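Local atomic coordinates of transcriptional regulator, GntR family (Ralstonia eutropha, PDB entry 3IHU), a protein that probably binds DNA through an N-terminal winged helix-turn-helix domain and acts as a transcription regulator of the GntR family, with an FCD domain following. Residues D19-G24 with R57-R62. Residues are numbered along the deposited sequence; the frame is centred on the assembly and turned at random.
Sequences DTVFFG and REALQR
Arg-62 bends at chi3 (67°), which folds its guanidinium over the ring of Phe-22 and points both terminal nitrogens at Asp-19. Phe-22 meets it with CG anti to the backbone N, a torsion that carries the ring toward helix 53-65. The guanidinium lies flat on one face of this ring, the two planes 21° apart. The cation-pi contact places CZ of Arg-62 4.3 Å from the centroid of the Phe-22 ring. The aliphatic part of the arginine joins in, with Arg-62 CB 3.6 Å from Phe-22 CD1. Within 19-24, an edge of the Phe-22 ring, at CD2, points at the face of the Phe-23 ring.

The salt bridge is end-on, and both bonds go to one oxygen. NH1 and NH2 of Arg-62 each donate to Asp-19 OD1 at 2.7 Å. Both bonds are bent, because the two N-H groups share one acceptor. NH1 arrives nearly in line with the C-O bond, whereas NH2 comes from above the carboxylate plane. The carboxylate is turned 70° from the guanidinium, so this is not the flat, two-oxygen pairing. NH1 also bonds Ser-18 OG, one residue earlier on helix 17-31.

Beside this polar group the helices meet through small apolar side chains. Ala-59 CB sits tightly against Val-21 CB, at 3.4 Å. Ala-59 is also aligned with Phe-22, their CA atoms 4.9 Å apart. The axes of the two short segments come within 8.2 Å. Phe-49 of helix 42-49 touches Val-21 and continues the apolar core.

The contact joins the first helix of the GntR-type DNA-binding domain to helix 53-65, probably its recognition helix. Salt bridge and stack together fix the rotation of the guanidinium. The carboxylate and the ring face probably both stabilise the positive charge of Arg-62.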
loop_
_atom_site.group_PDB
_atom_site.type_symbol
_atom_site.label_atom_id
_atom_site.label_comp_id
_atom_site.label_asym_id
_atom_site.label_seq_id
_atom_site.Cartn_x
_atom_site.Cartn_y
_atom_site.Cartn_z
ATOM N N ASP A 19 -1.968 11.561 -12.021
ATOM C CA ASP A 19 -1.308 10.892 -10.918
ATOM C C ASP A 19 -1.682 11.460 -9.548
ATOM O O ASP A 19 -1.782 10.705 -8.585
ATOM C CB ASP A 19 0.220 10.965 -11.061
ATOM C CG ASP A 19 0.773 10.018 -12.143
ATOM O OD1 ASP A 19 -0.002 9.226 -12.759
ATOM O OD2 ASP A 19 2.001 10.088 -12.393
ATOM N N THR A 20 -1.891 12.762 -9.458
ATOM C CA THR A 20 -2.151 13.389 -8.177
ATOM C C THR A 20 -3.509 12.953 -7.635
ATOM O O THR A 20 -3.668 12.785 -6.436
ATOM C CB THR A 20 -2.120 14.941 -8.213
ATOM O OG1 THR A 20 -3.359 15.426 -8.721
ATOM C CG2 THR A 20 -0.943 15.516 -9.026
ATOM N N VAL A 21 -4.481 12.740 -8.514
ATOM C CA VAL A 21 -5.770 12.142 -8.106
ATOM C C VAL A 21 -5.663 10.625 -7.858
ATOM O O VAL A 21 -6.254 10.058 -6.900
ATOM C CB VAL A 21 -6.849 12.428 -9.162
ATOM C CG1 VAL A 21 -8.174 11.871 -8.728
ATOM C CG2 VAL A 21 -6.932 13.943 -9.441
ATOM N N PHE A 22 -4.954 9.945 -8.737
ATOM C CA PHE A 22 -4.793 8.489 -8.611
ATOM C C PHE A 22 -4.127 8.134 -7.280
ATOM O O PHE A 22 -4.668 7.354 -6.488
ATOM C CB PHE A 22 -3.961 7.965 -9.765
ATOM C CG PHE A 22 -3.750 6.472 -9.757
ATOM C CD1 PHE A 22 -4.745 5.613 -10.175
ATOM C CD2 PHE A 22 -2.521 5.939 -9.388
ATOM C CE1 PHE A 22 -4.533 4.238 -10.212
ATOM C CE2 PHE A 22 -2.314 4.553 -9.418
ATOM C CZ PHE A 22 -3.326 3.721 -9.827
ATOM N N PHE A 23 -2.996 8.762 -7.008
ATOM C CA PHE A 23 -2.286 8.494 -5.768
ATOM C C PHE A 23 -2.928 9.162 -4.551
ATOM O O PHE A 23 -2.882 8.607 -3.443
ATOM C CB PHE A 23 -0.810 8.848 -5.921
ATOM C CG PHE A 23 -0.092 7.934 -6.874
ATOM C CD1 PHE A 23 0.119 6.583 -6.538
ATOM C CD2 PHE A 23 0.365 8.394 -8.099
ATOM C CE1 PHE A 23 0.783 5.716 -7.420
ATOM C CE2 PHE A 23 1.015 7.532 -8.987
ATOM C CZ PHE A 23 1.227 6.195 -8.644
ATOM N N GLY A 24 -3.536 10.328 -4.755
ATOM C CA GLY A 24 -4.266 11.008 -3.705
ATOM C C GLY A 24 -5.422 10.223 -3.117
ATOM O O GLY A 24 -5.645 10.260 -1.889
ATOM N N ARG A 57 -11.104 12.330 -14.782
ATOM C CA ARG A 57 -11.644 11.223 -15.532
ATOM C C ARG A 57 -10.609 10.129 -15.757
ATOM O O ARG A 57 -10.885 8.948 -15.548
ATOM C CB ARG A 57 -12.199 11.732 -16.847
ATOM C CG ARG A 57 -13.457 12.512 -16.638
ATOM C CD ARG A 57 -14.026 13.033 -17.934
ATOM N NE ARG A 57 -14.983 14.095 -17.634
ATOM C CZ ARG A 57 -15.454 14.984 -18.498
ATOM N NH1 ARG A 57 -15.087 14.971 -19.786
ATOM N NH2 ARG A 57 -16.313 15.903 -18.072
ATOM N N GLU A 58 -9.415 10.532 -16.167
ATOM C CA GLU A 58 -8.328 9.608 -16.403
ATOM C C GLU A 58 -7.898 8.889 -15.126
ATOM O O GLU A 58 -7.670 7.664 -15.128
ATOM C CB GLU A 58 -7.142 10.353 -17.027
ATOM C CG GLU A 58 -5.921 9.461 -17.181
ATOM C CD GLU A 58 -4.719 10.178 -17.785
ATOM O OE1 GLU A 58 -4.916 11.094 -18.617
ATOM O OE2 GLU A 58 -3.583 9.824 -17.403
ATOM N N ALA A 59 -7.778 9.641 -14.026
ATOM C CA ALA A 59 -7.423 9.045 -12.742
ATOM C C ALA A 59 -8.504 8.045 -12.307
ATOM O O ALA A 59 -8.188 6.944 -11.823
ATOM C CB ALA A 59 -7.208 10.113 -11.693
ATOM N N LEU A 60 -9.771 8.413 -12.476
ATOM C CA LEU A 60 -10.870 7.524 -12.107
ATOM C C LEU A 60 -10.834 6.239 -12.948
ATOM O O LEU A 60 -11.020 5.145 -12.389
ATOM C CB LEU A 60 -12.244 8.215 -12.215
ATOM C CG LEU A 60 -12.477 9.232 -11.082
ATOM C CD1 LEU A 60 -13.769 10.022 -11.228
ATOM C CD2 LEU A 60 -12.428 8.544 -9.695
ATOM N N GLN A 61 -10.571 6.376 -14.254
ATOM C CA GLN A 61 -10.419 5.208 -15.143
ATOM C C GLN A 61 -9.339 4.287 -14.608
ATOM O O GLN A 61 -9.559 3.078 -14.531
ATOM C CB GLN A 61 -10.103 5.619 -16.618
ATOM N N ARG A 62 -8.191 4.854 -14.224
ATOM C CA ARG A 62 -7.068 4.063 -13.728
ATOM C C ARG A 62 -7.408 3.370 -12.389
ATOM O O ARG A 62 -7.000 2.221 -12.134
ATOM C CB ARG A 62 -5.827 4.929 -13.547
ATOM C CG ARG A 62 -5.116 5.318 -14.837
ATOM C CD ARG A 62 -4.226 6.541 -14.660
ATOM N NE ARG A 62 -3.097 6.269 -13.775
ATOM C CZ ARG A 62 -2.242 7.192 -13.332
ATOM N NH1 ARG A 62 -2.379 8.476 -13.675
ATOM N NH2 ARG A 62 -1.240 6.833 -12.541
#